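Luciferase-like monooxygenase (PDB 4US5) probably acts as a flavin-dependent monooxygenase of the bacterial luciferase family, inserting oxygen from molecular oxygen into an organic substrate. Local coordinates at residues R95-I109 with V158-L171. Residues are numbered along the deposited sequence; the frame is centred on the assembly and turned at random.
With NA (sodium ion), chain P; NA (sodium ion), chain I; EPE (4-(2-hydroxyethyl)-1-piperazine ethanesulfonic acid), chain S.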
ATOM      1  N   ARG B  95      -6.707  -4.423  -6.534  1.00 19.05           N
ATOM      2  CA  ARG B  95      -7.992  -3.864  -6.909  1.00 19.41           C
ATOM      3  C   ARG B  95      -8.160  -2.421  -6.408  1.00 19.64           C
ATOM      4  O   ARG B  95      -8.779  -1.603  -7.081  1.00 19.19           O
ATOM      5  CB  ARG B  95      -9.163  -4.747  -6.406  1.00 22.63           C
ATOM      6  CG  ARG B  95      -9.322  -6.080  -7.165  1.00 25.27           C
ATOM      7  CD  ARG B  95     -10.777  -6.459  -7.348  1.00 28.63           C
ATOM      8  NE  ARG B  95     -11.260  -5.533  -8.333  1.00 34.42           N
ATOM      9  CZ  ARG B  95     -11.188  -5.724  -9.648  1.00 34.94           C
ATOM     10  NH1 ARG B  95     -10.794  -6.883 -10.164  1.00 35.72           N
ATOM     11  NH2 ARG B  95     -11.549  -4.750 -10.437  1.00 36.71           N
ATOM     12  N   THR B  96      -7.672  -2.146  -5.210  1.00 18.09           N
ATOM     13  CA  THR B  96      -7.724  -0.788  -4.662  1.00 17.99           C
ATOM     14  C   THR B  96      -6.869   0.149  -5.535  1.00 16.94           C
ATOM     15  O   THR B  96      -7.319   1.224  -5.950  1.00 15.95           O
ATOM     16  CB  THR B  96      -7.257  -0.766  -3.167  1.00 18.98           C
ATOM     17  OG1 THR B  96      -8.028  -1.719  -2.398  1.00 19.32           O
ATOM     18  CG2 THR B  96      -7.410   0.617  -2.585  1.00 18.75           C
ATOM     19  N   LEU B  97      -5.683  -0.305  -5.938  1.00 16.25           N
ATOM     20  CA  LEU B  97      -4.852   0.472  -6.846  1.00 17.09           C
ATOM     21  C   LEU B  97      -5.560   0.718  -8.157  1.00 17.10           C
ATOM     22  O   LEU B  97      -5.553   1.832  -8.670  1.00 17.02           O
ATOM     23  CB  LEU B  97      -3.491  -0.215  -7.061  1.00 15.55           C
ATOM     24  CG  LEU B  97      -2.517  -0.157  -5.864  1.00 15.18           C
ATOM     25  CD1 LEU B  97      -1.378  -1.138  -6.029  1.00 14.77           C
ATOM     26  CD2 LEU B  97      -1.952   1.229  -5.673  1.00 15.41           C
ATOM     27  N   HIS B  98      -6.177  -0.339  -8.694  1.00 17.11           N
ATOM     28  CA  HIS B  98      -6.903  -0.229  -9.967  1.00 17.58           C
ATOM     29  C   HIS B  98      -8.062   0.759  -9.840  1.00 17.97           C
ATOM     30  O   HIS B  98      -8.336   1.508 -10.771  1.00 18.63           O
ATOM     31  CB  HIS B  98      -7.371  -1.613 -10.403  1.00 19.65           C
ATOM     32  CG  HIS B  98      -8.311  -1.612 -11.561  1.00 20.49           C
ATOM     33  ND1 HIS B  98      -7.886  -1.390 -12.851  1.00 21.29           N
ATOM     34  CD2 HIS B  98      -9.637  -1.891 -11.638  1.00 20.20           C
ATOM     35  CE1 HIS B  98      -8.917  -1.503 -13.674  1.00 22.84           C
ATOM     36  NE2 HIS B  98      -9.999  -1.786 -12.957  1.00 20.63           N
ATOM     37  N   ALA B  99      -8.713   0.791  -8.683  1.00 17.70           N
ATOM     38  CA  ALA B  99      -9.847   1.699  -8.484  1.00 19.25           C
ATOM     39  C   ALA B  99      -9.390   3.154  -8.401  1.00 18.78           C
ATOM     40  O   ALA B  99     -10.100   4.057  -8.853  1.00 18.28           O
ATOM     41  CB  ALA B  99     -10.629   1.295  -7.246  1.00 18.74           C
ATOM     42  N   LEU B 100      -8.157   3.384  -7.915  1.00 18.26           N
ATOM     43  CA  LEU B 100      -7.540   4.702  -7.913  1.00 16.48           C
ATOM     44  C   LEU B 100      -6.981   5.091  -9.293  1.00 19.01           C
ATOM     45  O   LEU B 100      -7.002   6.269  -9.656  1.00 16.36           O
ATOM     46  CB  LEU B 100      -6.407   4.745  -6.902  1.00 18.11           C
ATOM     47  CG  LEU B 100      -6.797   4.868  -5.441  1.00 17.01           C
ATOM     48  CD1 LEU B 100      -5.557   4.712  -4.565  1.00 18.61           C
ATOM     49  CD2 LEU B 100      -7.436   6.220  -5.189  1.00 18.39           C
ATOM     50  N   TYR B 101      -6.469   4.097 -10.050  1.00 17.32           N
ATOM     51  CA  TYR B 101      -5.652   4.354 -11.235  1.00 18.85           C
ATOM     52  C   TYR B 101      -6.116   3.413 -12.362  1.00 20.92           C
ATOM     53  O   TYR B 101      -5.449   2.431 -12.702  1.00 20.74           O
ATOM     54  CB  TYR B 101      -4.161   4.128 -10.891  1.00 18.51           C
ATOM     55  CG  TYR B 101      -3.680   4.911  -9.669  1.00 18.18           C
ATOM     56  CD1 TYR B 101      -3.677   6.295  -9.657  1.00 18.45           C
ATOM     57  CD2 TYR B 101      -3.311   4.239  -8.489  1.00 17.89           C
ATOM     58  CE1 TYR B 101      -3.247   7.009  -8.544  1.00 18.78           C
ATOM     59  CE2 TYR B 101      -2.898   4.932  -7.379  1.00 17.30           C
ATOM     60  CZ  TYR B 101      -2.877   6.311  -7.397  1.00 17.55           C
ATOM     61  OH  TYR B 101      -2.507   6.991  -6.293  1.00 16.79           O
ATOM     62  N   PRO B 102      -7.337   3.651 -12.864  1.00 20.53           N
ATOM     63  CA  PRO B 102      -7.974   2.698 -13.713  1.00 21.01           C
ATOM     64  C   PRO B 102      -7.140   2.290 -14.920  1.00 19.10           C
ATOM     65  O   PRO B 102      -6.681   3.115 -15.677  1.00 18.83           O
ATOM     66  CB  PRO B 102      -9.302   3.403 -14.133  1.00 23.36           C
ATOM     67  CG  PRO B 102      -9.162   4.811 -13.694  1.00 24.37           C
ATOM     68  CD  PRO B 102      -8.215   4.788 -12.537  1.00 24.33           C
ATOM     69  N   ASP B 103      -6.992   0.991 -15.047  1.00 20.28           N
ATOM     70  CA  ASP B 103      -6.324   0.330 -16.167  1.00 22.62           C
ATOM     71  C   ASP B 103      -4.858   0.760 -16.328  1.00 21.56           C
ATOM     72  O   ASP B 103      -4.292   0.633 -17.429  1.00 22.29           O
ATOM     73  CB  ASP B 103      -7.097   0.550 -17.497  1.00 24.75           C
ATOM     74  CG  ASP B 103      -6.801  -0.535 -18.531  1.00 26.16           C
ATOM     75  OD1 ASP B 103      -6.613  -1.710 -18.155  1.00 27.61           O
ATOM     76  OD2 ASP B 103      -6.671  -0.190 -19.712  1.00 32.00           O
ATOM     77  N   ARG B 104      -4.223   1.222 -15.248  1.00 20.35           N
ATOM     78  CA  ARG B 104      -2.809   1.571 -15.290  1.00 19.53           C
ATOM     79  C   ARG B 104      -1.887   0.617 -14.504  1.00 18.13           C
ATOM     80  O   ARG B 104      -0.647   0.806 -14.520  1.00 18.67           O
ATOM     81  CB  ARG B 104      -2.595   2.968 -14.782  1.00 20.00           C
ATOM     82  CG  ARG B 104      -3.180   4.051 -15.694  1.00 21.83           C
ATOM     83  CD  ARG B 104      -2.861   5.422 -15.144  1.00 21.28           C
ATOM     84  NE  ARG B 104      -1.441   5.664 -15.140  1.00 21.48           N
ATOM     85  CZ  ARG B 104      -0.803   6.410 -14.250  1.00 19.65           C
ATOM     86  NH1 ARG B 104      -1.449   6.990 -13.233  1.00 19.84           N
ATOM     87  NH2 ARG B 104       0.503   6.551 -14.337  1.00 18.65           N
ATOM     88  N   ILE B 105      -2.455  -0.354 -13.805  1.00 17.74           N
ATOM     89  CA  ILE B 105      -1.707  -1.084 -12.766  1.00 17.12           C
ATOM     90  C   ILE B 105      -1.299  -2.474 -13.251  1.00 17.57           C
ATOM     91  O   ILE B 105      -2.125  -3.249 -13.769  1.00 18.31           O
ATOM     92  CB  ILE B 105      -2.517  -1.201 -11.451  1.00 17.34           C
ATOM     93  CG1 ILE B 105      -2.873   0.171 -10.902  1.00 17.06           C
ATOM     94  CG2 ILE B 105      -1.777  -2.041 -10.420  1.00 17.18           C
ATOM     95  CD1 ILE B 105      -1.713   1.111 -10.603  1.00 17.10           C
ATOM     96  N   ASP B 106      -0.021  -2.787 -13.073  1.00 17.50           N
ATOM     97  CA  ASP B 106       0.513  -4.119 -13.295  1.00 17.59           C
ATOM     98  C   ASP B 106       0.702  -4.822 -11.943  1.00 16.78           C
ATOM     99  O   ASP B 106       1.298  -4.273 -11.027  1.00 17.96           O
ATOM    100  CB  ASP B 106       1.896  -4.040 -13.971  1.00 17.89           C
ATOM    101  CG  ASP B 106       1.837  -3.544 -15.370  1.00 18.56           C
ATOM    102  OD1 ASP B 106       0.736  -3.604 -16.011  1.00 19.07           O
ATOM    103  OD2 ASP B 106       2.903  -3.107 -15.887  1.00 17.23           O
ATOM    104  N   LEU B 107       0.245  -6.067 -11.857  1.00 16.84           N
ATOM    105  CA  LEU B 107       0.543  -6.917 -10.761  1.00 17.97           C
ATOM    106  C   LEU B 107       1.552  -7.984 -11.204  1.00 18.98           C
ATOM    107  O   LEU B 107       1.165  -9.098 -11.609  1.00 18.99           O
ATOM    108  CB  LEU B 107      -0.739  -7.554 -10.235  1.00 18.24           C
ATOM    109  CG  LEU B 107      -0.668  -8.549  -9.090  1.00 18.47           C
ATOM    110  CD1 LEU B 107       0.295  -8.127  -7.992  1.00 20.54           C
ATOM    111  CD2 LEU B 107      -2.062  -8.754  -8.498  1.00 18.25           C
ATOM    112  N   GLY B 108       2.826  -7.631 -11.164  1.00 16.45           N
ATOM    113  CA  GLY B 108       3.894  -8.579 -11.387  1.00 16.92           C
ATOM    114  C   GLY B 108       4.148  -9.392 -10.130  1.00 18.21           C
ATOM    115  O   GLY B 108       4.175  -8.842  -9.022  1.00 19.01           O
ATOM    116  N   ILE B 109       4.306 -10.695 -10.313  1.00 16.71           N
ATOM    117  CA  ILE B 109       4.459 -11.668  -9.223  1.00 18.99           C
ATOM    118  C   ILE B 109       5.811 -12.311  -9.382  1.00 21.07           C
ATOM    119  O   ILE B 109       6.164 -12.717 -10.477  1.00 21.49           O
ATOM    120  CB  ILE B 109       3.390 -12.771  -9.343  1.00 21.16           C
ATOM    121  CG1 ILE B 109       1.995 -12.192  -9.180  1.00 23.19           C
ATOM    122  CG2 ILE B 109       3.638 -13.888  -8.334  1.00 23.68           C
ATOM    123  CD1 ILE B 109       1.765 -11.456  -7.890  1.00 22.45           C
ATOM    124  N   VAL B 158     -14.821  -9.432  -3.855  1.00 34.20           N
ATOM    125  CA  VAL B 158     -13.490  -8.925  -3.665  1.00 33.25           C
ATOM    126  C   VAL B 158     -13.538  -7.413  -3.868  1.00 34.26           C
ATOM    127  O   VAL B 158     -13.603  -6.919  -5.007  1.00 32.09           O
ATOM    128  CB  VAL B 158     -12.506  -9.600  -4.633  1.00 32.43           C
ATOM    129  CG1 VAL B 158     -11.113  -9.053  -4.442  1.00 33.30           C
ATOM    130  CG2 VAL B 158     -12.519 -11.120  -4.398  1.00 34.77           C
ATOM    131  N   SER B 159     -13.522  -6.683  -2.763  1.00 31.48           N
ATOM    132  CA  SER B 159     -13.584  -5.240  -2.807  1.00 28.35           C
ATOM    133  C   SER B 159     -12.271  -4.618  -3.183  1.00 27.29           C
ATOM    134  O   SER B 159     -11.208  -5.176  -2.919  1.00 31.01           O
ATOM    135  CB  SER B 159     -13.933  -4.673  -1.438  1.00 33.53           C
ATOM    136  OG  SER B 159     -15.071  -5.254  -0.904  1.00 29.32           O
ATOM    137  N   PRO B 160     -12.306  -3.443  -3.792  1.00 25.23           N
ATOM    138  CA  PRO B 160     -13.434  -2.770  -4.387  1.00 23.99           C
ATOM    139  C   PRO B 160     -13.663  -3.297  -5.794  1.00 26.13           C
ATOM    140  O   PRO B 160     -12.699  -3.410  -6.569  1.00 26.54           O
ATOM    141  CB  PRO B 160     -13.003  -1.315  -4.427  1.00 23.37           C
ATOM    142  CG  PRO B 160     -11.508  -1.340  -4.415  1.00 23.77           C
ATOM    143  CD  PRO B 160     -11.070  -2.625  -3.833  1.00 23.74           C
ATOM    144  N   ARG B 161     -14.911  -3.596  -6.129  1.00 23.98           N
ATOM    145  CA  ARG B 161     -15.265  -4.030  -7.483  1.00 25.77           C
ATOM    146  C   ARG B 161     -15.294  -2.874  -8.452  1.00 23.50           C
ATOM    147  O   ARG B 161     -15.881  -1.841  -8.173  1.00 23.99           O
ATOM    148  CB  ARG B 161     -16.660  -4.685  -7.484  1.00 33.25           C
ATOM    149  CG  ARG B 161     -16.812  -5.849  -6.528  1.00 37.92           C
ATOM    150  CD  ARG B 161     -18.181  -6.546  -6.653  1.00 44.64           C
ATOM    151  NE  ARG B 161     -19.292  -5.629  -6.450  1.00 48.05           N
ATOM    152  CZ  ARG B 161     -20.572  -5.988  -6.420  1.00 56.16           C
ATOM    153  NH1 ARG B 161     -20.930  -7.259  -6.576  1.00 57.32           N
ATOM    154  NH2 ARG B 161     -21.505  -5.062  -6.223  1.00 60.40           N
HETATM  155  N   MSE B 162     -14.620  -3.033  -9.579  1.00 23.88           N
HETATM  156  CA  MSE B 162     -14.712  -2.121 -10.697  1.00 23.29           C
HETATM  157  C   MSE B 162     -14.522  -2.951 -11.950  1.00 24.65           C
HETATM  158  O   MSE B 162     -13.875  -4.012 -11.906  1.00 25.29           O
HETATM  159  CB  MSE B 162     -13.602  -1.060 -10.710  1.00 24.31           C
HETATM  160  CG  MSE B 162     -13.678  -0.023  -9.576  1.00 26.43           C
HETATM  161 SE   MSE B 162     -15.344   1.021  -9.693  1.00 29.01          SE
HETATM  162  CE  MSE B 162     -14.911   2.161 -11.199  1.00 24.69           C
ATOM    163  N   PRO B 163     -15.014  -2.451 -13.096  1.00 24.91           N
ATOM    164  CA  PRO B 163     -14.686  -3.117 -14.361  1.00 26.24           C
ATOM    165  C   PRO B 163     -13.162  -3.236 -14.576  1.00 24.90           C
ATOM    166  O   PRO B 163     -12.421  -2.290 -14.298  1.00 25.53           O
ATOM    167  CB  PRO B 163     -15.305  -2.193 -15.419  1.00 25.74           C
ATOM    168  CG  PRO B 163     -16.416  -1.477 -14.697  1.00 26.05           C
ATOM    169  CD  PRO B 163     -15.852  -1.253 -13.308  1.00 25.96           C
ATOM    170  N   GLY B 164     -12.753  -4.348 -15.176  1.00 23.82           N
ATOM    171  CA  GLY B 164     -11.370  -4.579 -15.509  1.00 22.83           C
ATOM    172  C   GLY B 164     -10.567  -4.853 -14.230  1.00 23.20           C
ATOM    173  O   GLY B 164     -11.113  -5.222 -13.193  1.00 20.48           O
ATOM    174  N   GLY B 165      -9.257  -4.721 -14.330  1.00 23.43           N
ATOM    175  CA  GLY B 165      -8.426  -5.084 -13.195  1.00 21.05           C
ATOM    176  C   GLY B 165      -6.977  -4.888 -13.518  1.00 19.84           C
ATOM    177  O   GLY B 165      -6.633  -4.525 -14.649  1.00 19.93           O
ATOM    178  N   PRO B 166      -6.111  -5.146 -12.534  1.00 19.21           N
ATOM    179  CA  PRO B 166      -4.693  -5.066 -12.786  1.00 19.66           C
ATOM    180  C   PRO B 166      -4.233  -6.157 -13.746  1.00 20.15           C
ATOM    181  O   PRO B 166      -4.778  -7.241 -13.721  1.00 23.00           O
ATOM    182  CB  PRO B 166      -4.088  -5.291 -11.398  1.00 19.85           C
ATOM    183  CG  PRO B 166      -5.071  -6.112 -10.694  1.00 21.39           C
ATOM    184  CD  PRO B 166      -6.403  -5.603 -11.164  1.00 20.42           C
ATOM    185  N   ALA B 167      -3.183  -5.873 -14.505  1.00 21.99           N
ATOM    186  CA  ALA B 167      -2.599  -6.828 -15.431  1.00 20.44           C
ATOM    187  C   ALA B 167      -1.599  -7.739 -14.700  1.00 20.94           C
ATOM    188  O   ALA B 167      -0.568  -7.273 -14.193  1.00 22.47           O
ATOM    189  CB  ALA B 167      -1.911  -6.088 -16.567  1.00 19.40           C
ATOM    190  N   LEU B 168      -1.868  -9.043 -14.732  1.00 20.98           N
ATOM    191  CA  LEU B 168      -1.003 -10.046 -14.105  1.00 21.71           C
ATOM    192  C   LEU B 168       0.233 -10.344 -14.952  1.00 22.57           C
ATOM    193  O   LEU B 168       0.109 -10.699 -16.146  1.00 21.71           O
ATOM    194  CB  LEU B 168      -1.755 -11.358 -13.932  1.00 25.15           C
ATOM    195  CG  LEU B 168      -2.563 -11.581 -12.655  1.00 30.50           C
ATOM    196  CD1 LEU B 168      -3.204 -12.965 -12.666  1.00 32.32           C
ATOM    197  CD2 LEU B 168      -1.715 -11.417 -11.382  1.00 32.67           C
ATOM    198  N   TRP B 169       1.408 -10.286 -14.343  1.00 17.52           N
ATOM    199  CA  TRP B 169       2.671 -10.649 -14.978  1.00 19.42           C
ATOM    200  C   TRP B 169       3.426 -11.623 -14.082  1.00 20.67           C
ATOM    201  O   TRP B 169       3.400 -11.499 -12.844  1.00 21.45           O
ATOM    202  CB  TRP B 169       3.571  -9.415 -15.197  1.00 17.26           C
ATOM    203  CG  TRP B 169       3.197  -8.562 -16.349  1.00 16.71           C
ATOM    204  CD1 TRP B 169       2.145  -7.676 -16.398  1.00 16.96           C
ATOM    205  CD2 TRP B 169       3.838  -8.480 -17.622  1.00 18.10           C
ATOM    206  NE1 TRP B 169       2.097  -7.070 -17.600  1.00 19.36           N
ATOM    207  CE2 TRP B 169       3.138  -7.523 -18.375  1.00 16.96           C
ATOM    208  CE3 TRP B 169       4.911  -9.148 -18.218  1.00 17.41           C
ATOM    209  CZ2 TRP B 169       3.476  -7.214 -19.669  1.00 17.99           C
ATOM    210  CZ3 TRP B 169       5.266  -8.803 -19.488  1.00 17.21           C
ATOM    211  CH2 TRP B 169       4.535  -7.867 -20.220  1.00 17.33           C
ATOM    212  N   LEU B 170       4.138 -12.565 -14.688  1.00 19.43           N
ATOM    213  CA  LEU B 170       5.020 -13.445 -13.929  1.00 18.59           C
ATOM    214  C   LEU B 170       6.457 -13.063 -14.215  1.00 20.67           C
ATOM    215  O   LEU B 170       6.864 -12.950 -15.379  1.00 20.64           O
ATOM    216  CB  LEU B 170       4.803 -14.905 -14.296  1.00 21.12           C
ATOM    217  CG  LEU B 170       5.643 -15.897 -13.518  1.00 23.98           C
ATOM    218  CD1 LEU B 170       5.426 -15.731 -12.015  1.00 27.30           C
ATOM    219  CD2 LEU B 170       5.292 -17.329 -13.915  1.00 26.02           C
ATOM    220  N   LEU B 171       7.206 -12.855 -13.144  1.00 19.31           N
ATOM    221  CA  LEU B 171       8.627 -12.573 -13.233  1.00 19.92           C
ATOM    222  C   LEU B 171       9.357 -13.831 -12.891  1.00 19.67           C
ATOM    223  O   LEU B 171       9.039 -14.495 -11.893  1.00 20.62           O
ATOM    224  CB  LEU B 171       9.045 -11.479 -12.242  1.00 18.81           C
ATOM    225  CG  LEU B 171       8.734 -10.047 -12.674  1.00 21.01           C
ATOM    226  CD1 LEU B 171       7.215  -9.761 -12.665  1.00 22.42           C
ATOM    227  CD2 LEU B 171       9.460  -9.093 -11.767  1.00 23.56           C
TER
HETATM  228 NA    NA P1339      -5.167  -1.571 -13.678  1.00 28.42          NA
HETATM  229 NA    NA I1339     -15.391  -3.796   1.355  1.00 39.73          NA
HETATM  230  N1  EPE S1342      -3.909  -4.121 -20.390  1.00 45.34           N
HETATM  231  C2  EPE S1342      -5.156  -4.543 -19.730  1.00 48.47           C
HETATM  232  C3  EPE S1342      -6.341  -4.344 -20.680  1.00 47.51           C
HETATM  233  N4  EPE S1342      -6.345  -2.923 -21.051  1.00 53.35           N
HETATM  234  C5  EPE S1342      -5.102  -2.133 -21.085  1.00 49.31           C
HETATM  235  C6  EPE S1342      -3.912  -3.042 -21.376  1.00 47.67           C
HETATM  236  C7  EPE S1342      -7.605  -2.236 -21.399  1.00 58.75           C
HETATM  237  C8  EPE S1342      -8.510  -3.169 -22.183  1.00 60.56           C
HETATM  238  O8  EPE S1342      -9.313  -3.895 -21.253  1.00 60.49           O
HETATM  239  C9  EPE S1342      -2.668  -4.814 -19.963  1.00 39.91           C
HETATM  240  C10 EPE S1342      -1.472  -4.136 -20.579  1.00 37.89           C
HETATM  241  S   EPE S1342      -0.076  -5.040 -20.384  1.00 38.48           S
HETATM  242  O1S EPE S1342      -0.393  -6.456 -20.685  1.00 38.10           O
HETATM  243  O2S EPE S1342       0.459  -4.879 -18.923  1.00 30.62           O
HETATM  244  O3S EPE S1342       0.820  -4.519 -21.433  1.00 34.43           O
HETATM  245  O   HOH W   1     -11.052  -2.496  -8.545  1.00 22.14           O
HETATM  246  O   HOH W   2      -4.710  -2.783 -16.266  1.00 21.90           O
HETATM  247  O   HOH W   3      -8.627  -3.285 -16.761  1.00 31.82           O
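Two adjacent parallel strands of a TIM-barrel sheet, 105-109 and 167-171, meet here, with the loop 158-166 running along the C-terminal turns of helix 87-100. Five backbone hydrogen bonds join the strands, beginning with Ala-167 N to Ile-105 O (2.9 Å). The Arg-95 guanidinium meets two carbonyls at its edge: NE hydrogen-bonds Pro-160 O (3.1 Å), and NH2 gives Gly-164 O a nearly straight bond (2.8 Å, 169°). Bends at chi2 (-143°) and chi3 (72°) turn the group along the loop. A lysine in its place would probably lose this two-pronged grip and leave the loop less firmly fixed, one amine being unlikely to serve both carbonyls. His-98 donates from NE2 to Pro-163 O in its ring plane (2.8 Å). Gly-165 CA sits over the ring centre (CH-pi, 3.5 Å from the centroid), while ND1 binds a sodium ion (2.9 Å). On the sheet face bearing Ile-109, Leu-107 CG meets Leu-168 CD2 (3.8 Å). Leu-144 of helix 134-147 and Val-90 and Phe-94 of helix 87-100 pack there; on the other, Asp-106 forms salt bridges with Arg-42 and Arg-74 and a hydrogen bond with Trp-44. Strand 74-81 flanks 105-110 across from 167-172.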